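Local coordinates for protein oxalate biosynthetic component 1 (Burkholderia thailandensis, PDB 5IKY) that makes oxalate in quorum sensing-dependent oxalogenesis, as a bifunctional enzyme that combines serine hydrolase activity on an alpha/beta-hydrolase fold with an additional lyase activity, at residues A[401-404]-A[405-409]; A[431-434]-A[435-439]; A[500-503]-A[504-508]; A[191-195]-A[196-200]. One frame throughout, in Å; residues are numbered along the deposited sequence.

Contact 1 of 4, residues A[401-404]-A[405-409]; sequences IDVP and TRKAI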
loop_
_atom_site.group_PDB
_atom_site.type_symbol
_atom_site.label_atom_id
_atom_site.label_comp_id
_atom_site.label_asym_id
_atom_site.label_seq_id
_atom_site.Cartn_x
_atom_site.Cartn_y
_atom_site.Cartn_z
ATOM N N ILE A 401 12.518 -33.729 1.434
ATOM C CA ILE A 401 12.572 -34.457 0.176
ATOM C C ILE A 401 13.951 -35.093 0.073
ATOM O O ILE A 401 14.953 -34.381 0.031
ATOM C CB ILE A 401 12.320 -33.539 -1.035
ATOM C CG1 ILE A 401 10.974 -32.830 -0.897
ATOM C CG2 ILE A 401 12.375 -34.334 -2.333
ATOM C CD1 ILE A 401 10.622 -31.955 -2.078
ATOM N N ASP A 402 14.010 -36.422 0.052
ATOM C CA ASP A 402 15.301 -37.103 0.051
ATOM C C ASP A 402 16.112 -36.697 -1.174
ATOM O O ASP A 402 15.553 -36.411 -2.233
ATOM C CB ASP A 402 15.136 -38.630 0.109
ATOM C CG ASP A 402 14.443 -39.199 -1.114
ATOM O OD1 ASP A 402 15.092 -39.316 -2.174
ATOM O OD2 ASP A 402 13.252 -39.557 -1.011
ATOM N N VAL A 403 17.428 -36.652 -1.002
ATOM C CA VAL A 403 18.346 -36.203 -2.046
ATOM C C VAL A 403 18.191 -36.946 -3.386
ATOM O O VAL A 403 18.203 -36.302 -4.437
ATOM C CB VAL A 403 19.813 -36.313 -1.561
ATOM C CG1 VAL A 403 20.780 -35.959 -2.676
ATOM C CG2 VAL A 403 20.034 -35.415 -0.350
ATOM N N PRO A 404 18.042 -38.287 -3.366
ATOM C CA PRO A 404 17.792 -38.944 -4.657
ATOM C C PRO A 404 16.539 -38.427 -5.365
ATOM O O PRO A 404 16.542 -38.285 -6.588
ATOM C CB PRO A 404 17.626 -40.418 -4.273
ATOM C CG PRO A 404 18.433 -40.567 -3.042
ATOM C CD PRO A 404 18.252 -39.279 -2.292
ATOM N N THR A 405 15.489 -38.144 -4.601
ATOM C CA THR A 405 14.247 -37.645 -5.179
ATOM C C THR A 405 14.407 -36.205 -5.662
ATOM O O THR A 405 13.848 -35.829 -6.693
ATOM C CB THR A 405 13.080 -37.727 -4.176
ATOM O OG1 THR A 405 12.947 -39.076 -3.710
ATOM C CG2 THR A 405 11.775 -37.302 -4.832
ATOM N N ARG A 406 15.176 -35.403 -4.929
ATOM C CA ARG A 406 15.425 -34.027 -5.347
ATOM C C ARG A 406 16.177 -33.992 -6.670
ATOM O O ARG A 406 15.834 -33.225 -7.571
ATOM C CB ARG A 406 16.217 -33.250 -4.293
ATOM C CG ARG A 406 16.513 -31.815 -4.739
ATOM C CD ARG A 406 17.602 -31.141 -3.921
ATOM N NE ARG A 406 18.814 -31.951 -3.827
ATOM C CZ ARG A 406 19.700 -32.095 -4.806
ATOM N NH1 ARG A 406 19.513 -31.497 -5.974
ATOM N NH2 ARG A 406 20.775 -32.847 -4.622
ATOM N N LYS A 407 17.207 -34.826 -6.775
ATOM C CA LYS A 407 18.007 -34.903 -7.988
ATOM C C LYS A 407 17.163 -35.377 -9.165
ATOM O O LYS A 407 17.327 -34.903 -10.289
ATOM C CB LYS A 407 19.207 -35.830 -7.780
ATOM C CG LYS A 407 20.303 -35.225 -6.917
ATOM C CD LYS A 407 21.418 -36.223 -6.639
ATOM C CE LYS A 407 22.530 -35.589 -5.813
ATOM N NZ LYS A 407 23.579 -36.574 -5.425
ATOM N N ALA A 408 16.256 -36.309 -8.894
ATOM C CA ALA A 408 15.327 -36.790 -9.908
ATOM C C ALA A 408 14.422 -35.656 -10.381
ATOM O O ALA A 408 14.328 -35.390 -11.579
ATOM C CB ALA A 408 14.499 -37.945 -9.368
ATOM N N ILE A 409 13.771 -34.991 -9.430
ATOM C CA ILE A 409 12.877 -33.870 -9.717
ATOM C C ILE A 409 13.561 -32.768 -10.529
ATOM O O ILE A 409 12.977 -32.222 -11.468
ATOM C CB ILE A 409 12.317 -33.263 -8.410
ATOM C CG1 ILE A 409 11.326 -34.227 -7.757
ATOM C CG2 ILE A 409 11.649 -31.924 -8.675
ATOM C CD1 ILE A 409 10.780 -33.741 -6.428
#
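D402 and T405 form the tight end of this first turn of helix 403-415, where D402 is the N-cap. Its CG takes the crowded position between the backbone N and the carbonyl carbon (chi1 64°), which turns the carboxylate back over the start of the helix. D402 OD1 accepts from T405 N at 2.7 Å, met from above the carboxylate plane. The T405 hydroxyl faces the same group: OG1 is 2.6 Å from D402 OD1 and 2.8 Å from D402 OD2, both within reach of its one proton. D402 O also accepts from R406 N at 2.9 Å. I401 CG2 packs 3.9 Å from T405 CB, where the two side chains cross at about a right angle.

The other flank is looser. V403 and K407 run side by side, with V403 CG1 3.6 Å from K407 CE, and the extended lysine and P404 are exposed. R406 passes V403 with a bend at chi3, and its NE forms a salt bridge to D384. On the buried side, I401 and I409 rest on L432, L427 and A428 of helix 418-442, the next helix of the chain, while D397, the last residue of strand 395-397, accepts from V403 N through OD2.

Contact 2 of 4, residues A[431-434]-A[435-439]; sequences QLRP and TVEKL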
loop_
_atom_site.group_PDB
_atom_site.type_symbol
_atom_site.label_atom_id
_atom_site.label_comp_id
_atom_site.label_asym_id
_atom_site.label_seq_id
_atom_site.Cartn_x
_atom_site.Cartn_y
_atom_site.Cartn_z
ATOM N N GLN A 431 6.422 -36.954 -1.248
ATOM C CA GLN A 431 7.478 -36.889 -0.244
ATOM C C GLN A 431 7.117 -35.969 0.922
ATOM O O GLN A 431 7.513 -36.213 2.062
ATOM C CB GLN A 431 8.786 -36.421 -0.886
ATOM C CG GLN A 431 9.465 -37.470 -1.744
ATOM C CD GLN A 431 10.492 -38.269 -0.969
ATOM O OE1 GLN A 431 11.266 -37.713 -0.187
ATOM N NE2 GLN A 431 10.502 -39.581 -1.174
ATOM N N LEU A 432 6.368 -34.909 0.631
ATOM C CA LEU A 432 6.037 -33.907 1.639
ATOM C C LEU A 432 4.766 -34.249 2.410
ATOM O O LEU A 432 4.614 -33.855 3.568
ATOM C CB LEU A 432 5.890 -32.532 0.986
ATOM C CG LEU A 432 7.181 -31.868 0.504
ATOM C CD1 LEU A 432 6.865 -30.603 -0.277
ATOM C CD2 LEU A 432 8.099 -31.560 1.676
ATOM N N ARG A 433 3.862 -34.980 1.764
ATOM C CA ARG A 433 2.561 -35.313 2.350
ATOM C C ARG A 433 2.614 -35.946 3.751
ATOM O O ARG A 433 1.821 -35.565 4.616
ATOM C CB ARG A 433 1.784 -36.232 1.403
ATOM C CG ARG A 433 0.457 -36.732 1.958
ATOM C CD ARG A 433 -0.679 -36.444 0.993
ATOM N NE ARG A 433 -0.309 -36.771 -0.380
ATOM C CZ ARG A 433 -0.716 -36.090 -1.447
ATOM N NH1 ARG A 433 -1.513 -35.037 -1.303
ATOM N NH2 ARG A 433 -0.324 -36.460 -2.659
ATOM N N PRO A 434 3.529 -36.910 3.989
ATOM C CA PRO A 434 3.569 -37.466 5.349
ATOM C C PRO A 434 3.929 -36.419 6.399
ATOM O O PRO A 434 3.384 -36.450 7.502
ATOM C CB PRO A 434 4.660 -38.538 5.263
ATOM C CG PRO A 434 4.708 -38.909 3.825
ATOM C CD PRO A 434 4.451 -37.631 3.090
ATOM N N THR A 435 4.833 -35.507 6.053
ATOM C CA THR A 435 5.226 -34.439 6.966
ATOM C C THR A 435 4.062 -33.484 7.232
ATOM O O THR A 435 3.787 -33.135 8.382
ATOM C CB THR A 435 6.427 -33.646 6.420
ATOM O OG1 THR A 435 7.589 -34.484 6.423
ATOM C CG2 THR A 435 6.692 -32.408 7.275
ATOM N N VAL A 436 3.379 -33.072 6.167
ATOM C CA VAL A 436 2.222 -32.196 6.295
ATOM C C VAL A 436 1.147 -32.838 7.168
ATOM O O VAL A 436 0.676 -32.235 8.133
ATOM C CB VAL A 436 1.611 -31.851 4.925
ATOM C CG1 VAL A 436 0.342 -31.036 5.104
ATOM C CG2 VAL A 436 2.619 -31.104 4.063
ATOM N N GLU A 437 0.774 -34.068 6.832
ATOM C CA GLU A 437 -0.250 -34.789 7.580
ATOM C C GLU A 437 0.141 -34.985 9.042
ATOM O O GLU A 437 -0.702 -34.896 9.933
ATOM C CB GLU A 437 -0.529 -36.141 6.926
ATOM C CG GLU A 437 -1.241 -36.039 5.585
ATOM C CD GLU A 437 -1.473 -37.393 4.943
ATOM O OE1 GLU A 437 -0.801 -38.366 5.346
ATOM O OE2 GLU A 437 -2.332 -37.483 4.041
ATOM N N LYS A 438 1.421 -35.239 9.286
ATOM C CA LYS A 438 1.912 -35.430 10.645
ATOM C C LYS A 438 1.729 -34.164 11.482
ATOM O O LYS A 438 1.339 -34.234 12.648
ATOM C CB LYS A 438 3.383 -35.847 10.627
ATOM C CG LYS A 438 3.897 -36.391 11.949
ATOM C CD LYS A 438 5.355 -36.808 11.836
ATOM C CE LYS A 438 5.634 -38.086 12.605
ATOM N NZ LYS A 438 7.094 -38.371 12.661
ATOM N N LEU A 439 1.999 -33.012 10.876
ATOM C CA LEU A 439 1.871 -31.731 11.567
ATOM C C LEU A 439 0.411 -31.379 11.863
ATOM O O LEU A 439 0.096 -30.887 12.944
ATOM C CB LEU A 439 2.523 -30.617 10.744
ATOM C CG LEU A 439 4.050 -30.662 10.646
ATOM C CD1 LEU A 439 4.556 -29.622 9.660
ATOM C CD2 LEU A 439 4.682 -30.456 12.013
#
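R433 and E437 stand one turn apart on the outer side of helix 418-442, in the beta-alpha-beta crossover that connects parallel strands 375-380 and 446-451 of the TIM-barrel-like domain.

The backbone bonds continue past P434. V436 N reaches L432 O at 3.0 Å and E437 N reaches R433 O at 2.9 Å, both nearly straight. K438 N bonds P434 O at a more bent 147°. P434 has no N-H to give to the preceding turn, and the helix is kinked there.

Electrostatics add little direct bonding. R433 NE and E437 OE2 are 4.9 Å apart and not in contact, with the guanidinium and carboxylate planes turned 51° from each other; any attraction between the opposite charges is probably weak. What touches is the aliphatic part of the arginine: its CG and CD lie beside the carboxylate, CG being 3.6 Å from E437 OE2. E437 CG sits anti to its carbonyl carbon, and the extended chain passes R433 O, to which E437 CG comes within 3.2 Å.

Van der Waals packing belongs to the buried side. T435 and V436 face L379 of strand 375-380, V436 also meets I448 of strand 446-451, and T435 further touches V357 of helix 354-360. Across the local turn, T435 CB and V436 CG2 each lie 3.4 Å from L432 O.

Contact 3 of 4, residues A[500-503]-A[504-508]; sequences QVRW and LRREL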
loop_
_atom_site.group_PDB
_atom_site.type_symbol
_atom_site.label_atom_id
_atom_site.label_comp_id
_atom_site.label_asym_id
_atom_site.label_seq_id
_atom_site.Cartn_x
_atom_site.Cartn_y
_atom_site.Cartn_z
ATOM N N GLN A 500 8.955 -11.192 -7.972
ATOM C CA GLN A 500 8.562 -12.586 -7.796
ATOM C C GLN A 500 7.176 -12.727 -7.169
ATOM O O GLN A 500 6.439 -13.661 -7.487
ATOM C CB GLN A 500 9.599 -13.318 -6.947
ATOM C CG GLN A 500 10.925 -13.535 -7.657
ATOM C CD GLN A 500 12.047 -13.860 -6.697
ATOM O OE1 GLN A 500 11.996 -13.491 -5.525
ATOM N NE2 GLN A 500 13.070 -14.554 -7.187
ATOM N N VAL A 501 6.824 -11.804 -6.277
ATOM C CA VAL A 501 5.490 -11.793 -5.686
ATOM C C VAL A 501 4.451 -11.515 -6.767
ATOM O O VAL A 501 3.373 -12.110 -6.779
ATOM C CB VAL A 501 5.371 -10.743 -4.564
ATOM C CG1 VAL A 501 3.941 -10.660 -4.060
ATOM C CG2 VAL A 501 6.312 -11.083 -3.421
ATOM N N ARG A 502 4.794 -10.616 -7.684
ATOM C CA ARG A 502 3.921 -10.292 -8.803
ATOM C C ARG A 502 3.689 -11.520 -9.674
ATOM O O ARG A 502 2.561 -11.810 -10.073
ATOM C CB ARG A 502 4.515 -9.159 -9.640
ATOM C CG ARG A 502 3.646 -8.745 -10.814
ATOM C CD ARG A 502 4.300 -7.639 -11.623
ATOM N NE ARG A 502 3.417 -7.151 -12.678
ATOM C CZ ARG A 502 2.512 -6.192 -12.507
ATOM N NH1 ARG A 502 2.368 -5.619 -11.319
ATOM N NH2 ARG A 502 1.749 -5.808 -13.521
ATOM N N TRP A 503 4.768 -12.240 -9.960
ATOM C CA TRP A 503 4.686 -13.466 -10.739
ATOM C C TRP A 503 3.802 -14.501 -10.045
ATOM O O TRP A 503 2.954 -15.127 -10.680
ATOM C CB TRP A 503 6.084 -14.039 -10.980
ATOM C CG TRP A 503 6.072 -15.458 -11.458
ATOM C CD1 TRP A 503 5.933 -15.889 -12.746
ATOM C CD2 TRP A 503 6.196 -16.635 -10.652
ATOM N NE1 TRP A 503 5.966 -17.261 -12.792
ATOM C CE2 TRP A 503 6.124 -17.744 -11.519
ATOM C CE3 TRP A 503 6.360 -16.858 -9.281
ATOM C CZ2 TRP A 503 6.214 -19.057 -11.060
ATOM C CZ3 TRP A 503 6.448 -18.164 -8.826
ATOM C CH2 TRP A 503 6.375 -19.245 -9.714
ATOM N N LEU A 504 4.004 -14.671 -8.742
ATOM C CA LEU A 504 3.227 -15.629 -7.961
ATOM C C LEU A 504 1.751 -15.248 -7.912
ATOM O O LEU A 504 0.876 -16.107 -8.030
ATOM C CB LEU A 504 3.786 -15.738 -6.540
ATOM C CG LEU A 504 3.042 -16.669 -5.579
ATOM C CD1 LEU A 504 2.951 -18.073 -6.151
ATOM C CD2 LEU A 504 3.714 -16.689 -4.216
ATOM N N ARG A 505 1.481 -13.956 -7.740
ATOM C CA ARG A 505 0.109 -13.463 -7.671
ATOM C C ARG A 505 -0.647 -13.692 -8.977
ATOM O O ARG A 505 -1.779 -14.169 -8.963
ATOM C CB ARG A 505 0.086 -11.974 -7.316
ATOM C CG ARG A 505 -1.299 -11.350 -7.416
ATOM C CD ARG A 505 -1.329 -9.928 -6.876
ATOM N NE ARG A 505 -0.332 -9.067 -7.505
ATOM C CZ ARG A 505 -0.509 -8.438 -8.662
ATOM N NH1 ARG A 505 -1.646 -8.578 -9.328
ATOM N NH2 ARG A 505 0.454 -7.672 -9.157
ATOM N N ARG A 506 -0.023 -13.350 -10.101
ATOM C CA ARG A 506 -0.663 -13.524 -11.403
ATOM C C ARG A 506 -0.866 -15.004 -11.706
ATOM O O ARG A 506 -1.828 -15.389 -12.372
ATOM C CB ARG A 506 0.163 -12.862 -12.510
ATOM C CG ARG A 506 0.325 -11.358 -12.344
ATOM C CD ARG A 506 1.054 -10.726 -13.524
ATOM N NE ARG A 506 0.133 -10.152 -14.504
ATOM C CZ ARG A 506 -0.032 -10.611 -15.741
ATOM N NH1 ARG A 506 0.666 -11.656 -16.165
ATOM N NH2 ARG A 506 -0.894 -10.021 -16.556
ATOM N N GLU A 507 0.045 -15.830 -11.204
ATOM C CA GLU A 507 -0.051 -17.271 -11.373
ATOM C C GLU A 507 -1.279 -17.820 -10.648
ATOM O O GLU A 507 -1.981 -18.687 -11.165
ATOM C CB GLU A 507 1.217 -17.953 -10.857
ATOM C CG GLU A 507 1.283 -19.436 -11.153
ATOM C CD GLU A 507 1.373 -19.721 -12.636
ATOM O OE1 GLU A 507 2.024 -18.930 -13.352
ATOM O OE2 GLU A 507 0.791 -20.730 -13.085
ATOM N N LEU A 508 -1.531 -17.304 -9.449
ATOM C CA LEU A 508 -2.692 -17.713 -8.669
ATOM C C LEU A 508 -3.986 -17.173 -9.280
ATOM O O LEU A 508 -5.015 -17.849 -9.264
ATOM C CB LEU A 508 -2.553 -17.244 -7.218
ATOM C CG LEU A 508 -1.427 -17.893 -6.409
ATOM C CD1 LEU A 508 -1.303 -17.248 -5.036
ATOM C CD2 LEU A 508 -1.652 -19.394 -6.278
#
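From Q500 to E507 the backbone is regular helix, with L504, R505, R506 and E507 donating to the carbonyls of Q500, V501, R502 and W503 at 2.8 to 3.0 Å. W503 swings its indole anti to the backbone N (chi1 165°) and past the following peptide, so that CE3 comes 3.3 Å from L504 N and 3.9 Å from L504 CB. L504 itself turns inward onto V461, I472 and V474.

On another flank, R502 and R505 converge. R502 NH1 approaches the edge of the R505 guanidinium, 3.5 Å from R505 NH2, with the two planes 81° apart. E219 OE1 probably accounts for the closeness: it forms a salt bridge with R505 NH2 and a long, weak ion pair with R502 NH1. The bend at chi3 of R505 carries its NH2 to within 3.8 Å of R502 CG. R506, exposed, instead lays its CG 3.2 Å from R502 O.

E507 pairs with R510 and R511, and R505 NH1 with E509, so several of these charges have partners of opposite sign close by. R502 NH2 also forms a salt bridge to D1018 of the C-terminal alpha/beta-hydrolase region, consistent with an electrostatic tie between the TIM-barrel-like part and the hydrolase region.

Contact 4 of 4, residues A[191-195]-A[196-200]; sequences HWQPG and KARSP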
loop_
_atom_site.group_PDB
_atom_site.type_symbol
_atom_site.label_atom_id
_atom_site.label_comp_id
_atom_site.label_asym_id
_atom_site.label_seq_id
_atom_site.Cartn_x
_atom_site.Cartn_y
_atom_site.Cartn_z
ATOM N N HIS A 191 40.994 -12.166 -14.740
ATOM C CA HIS A 191 39.995 -12.623 -13.782
ATOM C C HIS A 191 38.606 -12.090 -14.115
ATOM O O HIS A 191 38.453 -11.019 -14.701
ATOM C CB HIS A 191 40.391 -12.227 -12.361
ATOM C CG HIS A 191 41.258 -13.237 -11.678
ATOM N ND1 HIS A 191 42.626 -13.284 -11.848
ATOM C CD2 HIS A 191 40.950 -14.242 -10.823
ATOM C CE1 HIS A 191 43.123 -14.274 -11.128
ATOM N NE2 HIS A 191 42.128 -14.870 -10.496
ATOM N N TRP A 192 37.599 -12.855 -13.716
ATOM C CA TRP A 192 36.226 -12.639 -14.141
ATOM C C TRP A 192 35.276 -12.812 -12.963
ATOM O O TRP A 192 35.492 -13.674 -12.115
ATOM C CB TRP A 192 35.894 -13.625 -15.260
ATOM C CG TRP A 192 34.453 -13.759 -15.613
ATOM C CD1 TRP A 192 33.538 -12.758 -15.755
ATOM C CD2 TRP A 192 33.759 -14.979 -15.875
ATOM N NE1 TRP A 192 32.314 -13.282 -16.099
ATOM C CE2 TRP A 192 32.423 -14.645 -16.178
ATOM C CE3 TRP A 192 34.137 -16.324 -15.885
ATOM C CZ2 TRP A 192 31.464 -15.607 -16.488
ATOM C CZ3 TRP A 192 33.185 -17.277 -16.194
ATOM C CH2 TRP A 192 31.864 -16.915 -16.490
ATOM N N GLN A 193 34.236 -11.985 -12.904
ATOM C CA GLN A 193 33.209 -12.113 -11.874
ATOM C C GLN A 193 31.907 -12.637 -12.479
ATOM O O GLN A 193 31.129 -11.872 -13.047
ATOM C CB GLN A 193 32.980 -10.770 -11.171
ATOM C CG GLN A 193 31.775 -10.727 -10.226
ATOM C CD GLN A 193 31.859 -11.742 -9.102
ATOM O OE1 GLN A 193 31.432 -12.887 -9.252
ATOM N NE2 GLN A 193 32.404 -11.325 -7.962
ATOM N N PRO A 194 31.675 -13.954 -12.366
ATOM C CA PRO A 194 30.475 -14.612 -12.899
ATOM C C PRO A 194 29.204 -14.188 -12.166
ATOM O O PRO A 194 28.114 -14.248 -12.734
ATOM C CB PRO A 194 30.755 -16.104 -12.672
ATOM C CG PRO A 194 32.227 -16.200 -12.391
ATOM C CD PRO A 194 32.586 -14.915 -11.724
ATOM N N GLY A 195 29.346 -13.768 -10.914
ATOM C CA GLY A 195 28.206 -13.359 -10.117
ATOM C C GLY A 195 27.345 -14.533 -9.695
ATOM O O GLY A 195 26.118 -14.435 -9.660
ATOM N N LYS A 196 27.986 -15.652 -9.375
ATOM C CA LYS A 196 27.261 -16.833 -8.927
ATOM C C LYS A 196 26.675 -16.601 -7.541
ATOM O O LYS A 196 27.359 -16.097 -6.646
ATOM C CB LYS A 196 28.173 -18.061 -8.931
ATOM C CG LYS A 196 28.444 -18.599 -10.327
ATOM C CD LYS A 196 29.574 -19.612 -10.337
ATOM C CE LYS A 196 29.825 -20.125 -11.744
ATOM N NZ LYS A 196 31.079 -20.920 -11.840
ATOM N N ALA A 197 25.402 -16.961 -7.383
ATOM C CA ALA A 197 24.646 -16.709 -6.156
ATOM C C ALA A 197 24.685 -15.229 -5.780
ATOM O O ALA A 197 24.681 -14.875 -4.601
ATOM C CB ALA A 197 25.175 -17.565 -5.013
ATOM N N ARG A 198 24.731 -14.372 -6.794
ATOM C CA ARG A 198 24.772 -12.931 -6.578
ATOM C C ARG A 198 23.742 -12.223 -7.445
ATOM O O ARG A 198 23.313 -12.748 -8.473
ATOM C CB ARG A 198 26.171 -12.385 -6.865
ATOM C CG ARG A 198 27.219 -12.856 -5.874
ATOM C CD ARG A 198 28.628 -12.651 -6.396
ATOM N NE ARG A 198 29.615 -13.144 -5.441
ATOM C CZ ARG A 198 30.284 -12.370 -4.593
ATOM N NH1 ARG A 198 30.085 -11.056 -4.588
ATOM N NH2 ARG A 198 31.158 -12.910 -3.754
ATOM N N SER A 199 23.343 -11.032 -7.014
ATOM C CA SER A 199 22.349 -10.248 -7.732
ATOM C C SER A 199 22.522 -8.764 -7.450
ATOM O O SER A 199 22.847 -8.376 -6.328
ATOM C CB SER A 199 20.935 -10.689 -7.351
ATOM O OG SER A 199 19.964 -9.817 -7.912
ATOM N N PRO A 200 22.304 -7.928 -8.473
ATOM C CA PRO A 200 22.356 -6.473 -8.316
ATOM C C PRO A 200 21.124 -5.918 -7.604
ATOM O O PRO A 200 21.033 -4.711 -7.385
ATOM C CB PRO A 200 22.418 -5.973 -9.759
ATOM C CG PRO A 200 21.733 -7.027 -10.547
ATOM C CD PRO A 200 22.068 -8.324 -9.873
#
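A type II beta turn from G195 to R198 carries the chain out of the antiparallel sheet formed by strands 26-28, 190-192 and 53-55 and into strand 198-199, which pairs in parallel with strand 17-18. Its closing bond is modest: R198 N lies 3.2 Å from G195 O with an N-H...O angle of 136°, and the donor stands well above the carbonyl plane. K196 and A197 fill the two central positions, A197 with the positive phi (55°) that a type II turn requires there.

Q193, just after strand 190-192, bonds back to the start of the turn. A bend at chi2 brings its amide back so that OE1 accepts from G195 N at 2.8 Å, while NE2 donates to N50 O. The same NE2 lies 3.9 Å above the plane of the R198 guanidinium, offset toward its rim, with the amide and guanidinium planes 33° apart. The aliphatic part of R198 crosses over the glycine, CD lying 3.8 Å from G195 CA.

P194 packs against W192 and K196. Its CG rests 3.8 Å above the centre of the W192 ring, and that indole also meets Y159. The extended K196 chain leads to a salt bridge with E53 of the neighbouring strand, and at its base K196 CG is 4.1 Å from P194 CB.

Following the chain, contact 4 comes first and contacts 1, 2 and 3 succeed it in series; none nests within or crosses another. Each contact is local and closes no long loop; contact 4 is a turn between two small sheets. The other three are short helical stretches: contact 1, including the cap, starts helix 403-415, contact 2 lies in the C-terminal half of helix 418-442, and contact 3 belongs to helix 497-510. Contacts 1 and 2 touch, D402 N lying 3.0 Å from Q431 OE1 in a probable hydrogen bond. Contacts 3 and 4 touch none of the others; they approach each other to about 8 Å at their nearest atoms. Helices 418-442 and 497-510 both pack against strands of the curled parallel sheet.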